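PDB 6LDQ: Tll1590 protein from Thermosynechococcus elongatus, which is a member of the GT-B group of glycosyltransferases, carrying a glycosyl transferase 4-like domain built as an alpha/beta fold with a central, mostly parallel sheet. Local coordinates for residues F129-H133 with L210-F215; C169-P175 with Q190-C196. All coordinates share one frame; numbering follows the deposited sequence.

Interaction 1 (F129-H133 with L210-F215); sequences FQWLH and LYRQLF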
loop_
_atom_site.group_PDB
_atom_site.type_symbol
_atom_site.label_atom_id
_atom_site.label_comp_id
_atom_site.label_asym_id
_atom_site.label_seq_id
_atom_site.Cartn_x
_atom_site.Cartn_y
_atom_site.Cartn_z
ATOM N N PHE A 129 13.396 1.613 -1.339
ATOM C CA PHE A 129 12.424 1.191 -2.332
ATOM C C PHE A 129 11.597 2.397 -2.752
ATOM O O PHE A 129 11.584 3.432 -2.077
ATOM C CB PHE A 129 11.523 0.058 -1.804
ATOM C CG PHE A 129 10.784 0.392 -0.527
ATOM C CD1 PHE A 129 11.363 0.160 0.706
ATOM C CD2 PHE A 129 9.500 0.917 -0.567
ATOM C CE1 PHE A 129 10.682 0.469 1.902
ATOM C CE2 PHE A 129 8.809 1.212 0.613
ATOM C CZ PHE A 129 9.408 0.983 1.855
ATOM N N GLN A 130 10.921 2.265 -3.892
ATOM C CA GLN A 130 9.963 3.276 -4.320
ATOM C C GLN A 130 8.675 3.059 -3.545
ATOM O O GLN A 130 8.067 1.991 -3.642
ATOM C CB GLN A 130 9.708 3.186 -5.824
ATOM C CG GLN A 130 10.972 3.151 -6.669
ATOM C CD GLN A 130 11.906 4.300 -6.361
ATOM O OE1 GLN A 130 11.483 5.453 -6.293
ATOM N NE2 GLN A 130 13.185 3.989 -6.158
ATOM N N TRP A 131 8.258 4.060 -2.772
ATOM C CA TRP A 131 7.123 3.922 -1.867
ATOM C C TRP A 131 5.993 4.824 -2.350
ATOM O O TRP A 131 6.136 6.052 -2.366
ATOM C CB TRP A 131 7.530 4.264 -0.432
ATOM C CG TRP A 131 6.412 4.211 0.569
ATOM C CD1 TRP A 131 5.273 3.462 0.496
ATOM C CD2 TRP A 131 6.339 4.931 1.808
ATOM N NE1 TRP A 131 4.487 3.683 1.604
ATOM C CE2 TRP A 131 5.124 4.578 2.427
ATOM C CE3 TRP A 131 7.182 5.844 2.452
ATOM C CZ2 TRP A 131 4.730 5.105 3.662
ATOM C CZ3 TRP A 131 6.770 6.382 3.680
ATOM C CH2 TRP A 131 5.562 6.009 4.254
ATOM N N LEU A 132 4.885 4.218 -2.761
ATOM C CA LEU A 132 3.687 4.969 -3.094
ATOM C C LEU A 132 2.618 4.684 -2.057
ATOM O O LEU A 132 2.510 3.569 -1.548
ATOM C CB LEU A 132 3.132 4.607 -4.468
ATOM C CG LEU A 132 4.024 4.989 -5.638
ATOM C CD1 LEU A 132 4.819 3.752 -5.995
ATOM C CD2 LEU A 132 3.207 5.516 -6.813
ATOM N N HIS A 133 1.800 5.688 -1.778
ATOM C CA HIS A 133 0.743 5.505 -0.804
ATOM C C HIS A 133 -0.556 6.090 -1.323
ATOM O O HIS A 133 -0.578 7.218 -1.821
ATOM C CB HIS A 133 1.092 6.130 0.531
ATOM C CG HIS A 133 0.136 5.725 1.590
ATOM N ND1 HIS A 133 0.405 4.726 2.493
ATOM C CD2 HIS A 133 -1.151 6.072 1.789
ATOM C CE1 HIS A 133 -0.648 4.548 3.271
ATOM N NE2 HIS A 133 -1.602 5.364 2.874
ATOM N N LEU A 210 2.682 5.734 -13.148
ATOM C CA LEU A 210 3.379 6.357 -12.031
ATOM C C LEU A 210 4.567 5.507 -11.600
ATOM O O LEU A 210 5.692 6.011 -11.465
ATOM C CB LEU A 210 2.410 6.582 -10.867
ATOM C CG LEU A 210 1.943 8.039 -10.743
ATOM C CD1 LEU A 210 3.059 8.837 -10.113
ATOM C CD2 LEU A 210 1.546 8.653 -12.109
ATOM N N TYR A 211 4.338 4.201 -11.422
ATOM C CA TYR A 211 5.423 3.288 -11.076
ATOM C C TYR A 211 6.620 3.501 -11.999
ATOM O O TYR A 211 7.747 3.731 -11.546
ATOM C CB TYR A 211 4.936 1.836 -11.167
ATOM C CG TYR A 211 3.842 1.425 -10.183
ATOM C CD1 TYR A 211 3.365 2.308 -9.206
ATOM C CD2 TYR A 211 3.291 0.150 -10.237
ATOM C CE1 TYR A 211 2.366 1.926 -8.327
ATOM C CE2 TYR A 211 2.300 -0.248 -9.374
ATOM C CZ TYR A 211 1.841 0.645 -8.406
ATOM O OH TYR A 211 0.848 0.234 -7.548
ATOM N N ARG A 212 6.377 3.474 -13.309
ATOM C CA ARG A 212 7.478 3.609 -14.251
ATOM C C ARG A 212 8.144 4.975 -14.140
ATOM O O ARG A 212 9.373 5.077 -14.178
ATOM C CB ARG A 212 6.964 3.339 -15.664
ATOM C CG ARG A 212 6.387 1.935 -15.814
ATOM C CD ARG A 212 6.237 1.535 -17.277
ATOM N NE ARG A 212 4.903 1.869 -17.759
ATOM C CZ ARG A 212 4.593 3.025 -18.332
ATOM N NH1 ARG A 212 3.352 3.259 -18.739
ATOM N NH2 ARG A 212 5.529 3.951 -18.493
ATOM N N GLN A 213 7.349 6.032 -13.978
ATOM C CA GLN A 213 7.905 7.359 -13.723
ATOM C C GLN A 213 8.858 7.346 -12.531
ATOM O O GLN A 213 9.985 7.848 -12.613
ATOM C CB GLN A 213 6.770 8.351 -13.463
ATOM C CG GLN A 213 6.492 9.330 -14.567
ATOM C CD GLN A 213 5.263 10.159 -14.260
ATOM O OE1 GLN A 213 4.309 10.191 -15.040
ATOM N NE2 GLN A 213 5.265 10.807 -13.103
ATOM N N LEU A 214 8.402 6.795 -11.405
ATOM C CA LEU A 214 9.252 6.657 -10.223
ATOM C C LEU A 214 10.547 5.917 -10.544
ATOM O O LEU A 214 11.636 6.349 -10.151
ATOM C CB LEU A 214 8.493 5.918 -9.122
ATOM C CG LEU A 214 7.494 6.690 -8.268
ATOM C CD1 LEU A 214 7.318 5.963 -6.947
ATOM C CD2 LEU A 214 7.985 8.112 -8.034
ATOM N N PHE A 215 10.440 4.785 -11.242
ATOM C CA PHE A 215 11.613 3.959 -11.510
ATOM C C PHE A 215 12.616 4.685 -12.398
ATOM O O PHE A 215 13.831 4.559 -12.203
ATOM C CB PHE A 215 11.201 2.640 -12.167
ATOM C CG PHE A 215 10.564 1.648 -11.229
ATOM C CD1 PHE A 215 11.151 1.336 -10.006
ATOM C CD2 PHE A 215 9.387 1.010 -11.584
ATOM C CE1 PHE A 215 10.572 0.403 -9.156
ATOM C CE2 PHE A 215 8.796 0.088 -10.733
ATOM C CZ PHE A 215 9.399 -0.227 -9.519
#
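The hydroxyl of Y211 hydrogen-bonds to ND1 of H110, which pins the far end of a ring whose nearer side packs against L132. CD2 of L132 lies in the plane of that ring at its edge, 4.0 Å from Y211 CE1. The other methyl, L132 CD1, approaches obliquely and comes to 3.8 Å from Y211 CD1, so the two branches of one leucine follow the near side of the phenol ring together. The same CD1 also meets L214 head-on, tip to tip. L132 CD1 and L214 CD1 are 3.5 Å apart, tighter than usual for two methyls. Q130 works differently. Its CG, anti to the carbonyl carbon (chi1 -50°), sits 3.7 Å from CE1 of F215, and a bend at chi2 turns the amide plane 64° from the ring plane. The Q130 and L214 side chains slide past each other in opposite directions, with Q130 CB 3.8 Å from L214 CD1. CD1 of L214 is thus the point that Q130 and L132 share, two residues apart, with the intervening W131 pointing away from the helix. The contact is carbon-on-carbon packing of a helix on a sheet, the aliphatic part of Q130 included: the short axes approach to 9.5 Å and run closer to antiparallel than parallel, at 146°. Helix 200-216 covers this face of the sheet near strand 130-134, and Y211 and F215 both extend on to L108 in the adjacent strand 108-112. Y211 reaches further, to I8 and L10 of strand 8-11, while W45 meets its ring edge-to-face.

Interaction 2 (C169-P175 with Q190-C196); sequences CVIVTSP and QTRLIPC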
loop_
_atom_site.group_PDB
_atom_site.type_symbol
_atom_site.label_atom_id
_atom_site.label_comp_id
_atom_site.label_asym_id
_atom_site.label_seq_id
_atom_site.Cartn_x
_atom_site.Cartn_y
_atom_site.Cartn_z
ATOM N N CYS A 169 5.304 9.186 -3.615
ATOM C CA CYS A 169 4.077 9.767 -4.140
ATOM C C CYS A 169 2.859 9.288 -3.364
ATOM O O CYS A 169 2.714 8.094 -3.097
ATOM C CB CYS A 169 3.892 9.444 -5.624
ATOM S SG CYS A 169 2.373 10.113 -6.268
ATOM N N VAL A 170 1.960 10.224 -3.052
ATOM C CA VAL A 170 0.718 9.909 -2.357
ATOM C C VAL A 170 -0.461 10.095 -3.303
ATOM O O VAL A 170 -0.658 11.186 -3.848
ATOM C CB VAL A 170 0.539 10.773 -1.101
ATOM C CG1 VAL A 170 -0.821 10.490 -0.501
ATOM C CG2 VAL A 170 1.639 10.476 -0.120
ATOM N N ILE A 171 -1.267 9.054 -3.453
ATOM C CA ILE A 171 -2.405 9.048 -4.364
ATOM C C ILE A 171 -3.666 9.455 -3.603
ATOM O O ILE A 171 -3.955 8.933 -2.515
ATOM C CB ILE A 171 -2.554 7.660 -5.022
ATOM C CG1 ILE A 171 -1.413 7.455 -6.028
ATOM C CG2 ILE A 171 -3.909 7.541 -5.725
ATOM C CD1 ILE A 171 -0.612 6.193 -5.848
ATOM N N VAL A 172 -4.389 10.439 -4.142
ATOM C CA VAL A 172 -5.699 10.831 -3.637
ATOM C C VAL A 172 -6.753 10.371 -4.628
ATOM O O VAL A 172 -6.499 10.294 -5.838
ATOM C CB VAL A 172 -5.779 12.356 -3.417
ATOM C CG1 VAL A 172 -4.906 12.760 -2.232
ATOM C CG2 VAL A 172 -5.338 13.084 -4.675
ATOM N N THR A 173 -7.942 10.061 -4.130
ATOM C CA THR A 173 -8.967 9.486 -4.995
ATOM C C THR A 173 -10.062 10.473 -5.372
ATOM O O THR A 173 -10.974 10.106 -6.112
ATOM C CB THR A 173 -9.588 8.234 -4.352
ATOM O OG1 THR A 173 -10.411 8.602 -3.244
ATOM C CG2 THR A 173 -8.504 7.282 -3.869
ATOM N N SER A 174 -9.990 11.715 -4.903
ATOM C CA SER A 174 -10.943 12.736 -5.314
ATOM C C SER A 174 -10.372 14.091 -4.943
ATOM O O SER A 174 -9.549 14.181 -4.023
ATOM C CB SER A 174 -12.309 12.535 -4.644
ATOM O OG SER A 174 -12.201 12.624 -3.236
ATOM N N PRO A 175 -10.762 15.153 -5.640
ATOM C CA PRO A 175 -10.309 16.484 -5.219
ATOM C C PRO A 175 -10.698 16.808 -3.793
ATOM O O PRO A 175 -9.926 17.462 -3.085
ATOM C CB PRO A 175 -10.995 17.407 -6.229
ATOM C CG PRO A 175 -11.093 16.547 -7.455
ATOM C CD PRO A 175 -11.504 15.216 -6.913
ATOM N N GLN A 190 4.132 14.972 -2.597
ATOM C CA GLN A 190 3.576 14.954 -3.944
ATOM C C GLN A 190 2.314 14.099 -3.942
ATOM O O GLN A 190 2.368 12.914 -3.604
ATOM C CB GLN A 190 4.591 14.415 -4.954
ATOM C CG GLN A 190 4.576 15.151 -6.308
ATOM C CD GLN A 190 5.204 14.339 -7.432
ATOM O OE1 GLN A 190 5.642 13.205 -7.224
ATOM N NE2 GLN A 190 5.247 14.917 -8.634
ATOM N N THR A 191 1.183 14.706 -4.289
ATOM C CA THR A 191 -0.078 14.000 -4.449
ATOM C C THR A 191 -0.424 13.898 -5.930
ATOM O O THR A 191 -0.103 14.790 -6.720
ATOM C CB THR A 191 -1.216 14.696 -3.686
ATOM O OG1 THR A 191 -1.143 16.118 -3.887
ATOM C CG2 THR A 191 -1.126 14.397 -2.167
ATOM N N ARG A 192 -1.082 12.804 -6.302
ATOM C CA ARG A 192 -1.552 12.608 -7.668
ATOM C C ARG A 192 -2.981 12.100 -7.620
ATOM O O ARG A 192 -3.325 11.306 -6.740
ATOM C CB ARG A 192 -0.668 11.613 -8.426
ATOM C CG ARG A 192 0.744 12.100 -8.632
ATOM C CD ARG A 192 0.889 12.778 -9.986
ATOM N NE ARG A 192 1.956 13.776 -9.976
ATOM C CZ ARG A 192 2.370 14.435 -11.053
ATOM N NH1 ARG A 192 1.809 14.203 -12.238
ATOM N NH2 ARG A 192 3.349 15.325 -10.946
ATOM N N LEU A 193 -3.799 12.545 -8.573
ATOM C CA LEU A 193 -5.215 12.197 -8.615
ATOM C C LEU A 193 -5.388 10.920 -9.415
ATOM O O LEU A 193 -5.157 10.910 -10.627
ATOM C CB LEU A 193 -6.047 13.316 -9.235
ATOM C CG LEU A 193 -7.551 13.060 -9.226
ATOM C CD1 LEU A 193 -8.070 12.970 -7.772
ATOM C CD2 LEU A 193 -8.290 14.161 -9.972
ATOM N N ILE A 194 -5.804 9.854 -8.747
ATOM C CA ILE A 194 -6.277 8.644 -9.404
ATOM C C ILE A 194 -7.669 8.340 -8.870
ATOM O O ILE A 194 -7.822 7.817 -7.763
ATOM C CB ILE A 194 -5.319 7.462 -9.184
ATOM C CG1 ILE A 194 -3.869 7.894 -9.411
ATOM C CG2 ILE A 194 -5.693 6.297 -10.097
ATOM C CD1 ILE A 194 -3.544 8.288 -10.833
ATOM N N PRO A 195 -8.711 8.675 -9.622
ATOM C CA PRO A 195 -10.045 8.797 -9.029
ATOM C C PRO A 195 -10.681 7.454 -8.721
ATOM O O PRO A 195 -10.459 6.454 -9.406
ATOM C CB PRO A 195 -10.845 9.549 -10.101
ATOM C CG PRO A 195 -9.823 10.028 -11.112
ATOM C CD PRO A 195 -8.704 9.056 -11.046
ATOM N N CYS A 196 -11.459 7.453 -7.639
ATOM C CA CYS A 196 -12.340 6.340 -7.314
ATOM C C CYS A 196 -13.171 5.949 -8.529
ATOM O O CYS A 196 -13.669 6.812 -9.258
ATOM C CB CYS A 196 -13.256 6.736 -6.153
ATOM S SG CYS A 196 -14.663 5.635 -5.882
#
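V170 and V172 each use both backbone polar atoms to bind the 190-196 segment, the alternation expected of parallel strands in a beta-alpha-beta unit, here strand 169-172, helix 175-185 and strand 191-193. The amide of V170 donates to Q190 O at 2.8 Å, almost straight (174°), and V170 O in turn accepts from R192 N at 3.0 Å. One step on, V172 N donates to R192 O, and V172 O receives I194 N at 3.0 Å. R192 therefore spends its own amide and carbonyl on two different valines. A last bond continues beyond the regular ladder: C196 N reaches T173 O at 3.1 Å. I171 makes its backbone bonds the other way, with H133 and Y135, as expected of a strand with neighbours on both edges. Side chains divide by face. I171 shares its face with R192, and its CG2 packs 3.7 Å from I194 CG1; V170, V172, T191 and L193 occupy the other face, where helix 175-185 covers V172. There the hydroxyl of T191 bonds to E178 and more weakly to R182, while S174, at the N-cap of the same helix, receives a weak bond on OG from E177 N. A thiocyanate ion lies about 4 Å from the V170 side chain. With L193 CG anti to the backbone N (chi1 -176°), the end of the side chain comes nearer the 169-175 segment, and its CD1 lies 3.7 Å from S174 N.

In the fold
Read from the N terminus, the chain first supplies strand 130-134, third from the 191-193 edge of the sheet and one partner of interaction 1, far ahead of the other partner in the sequence. Strand 169-172 lies beside it, and the polypeptide passes through helix 175-185 and returns as outermost strand 191-193, so interaction 2 closes the shorter loop. Helix 200-216 follows and turns back over the sheet, where residues 210-215 close the longer loop of interaction 1 around the smaller one. The two contacts nest without crossing. They join through the shared sheet: strands 130-134 and 169-172 are neighbours, and helix 200-216 packs across both, touching C169 and I171 as well.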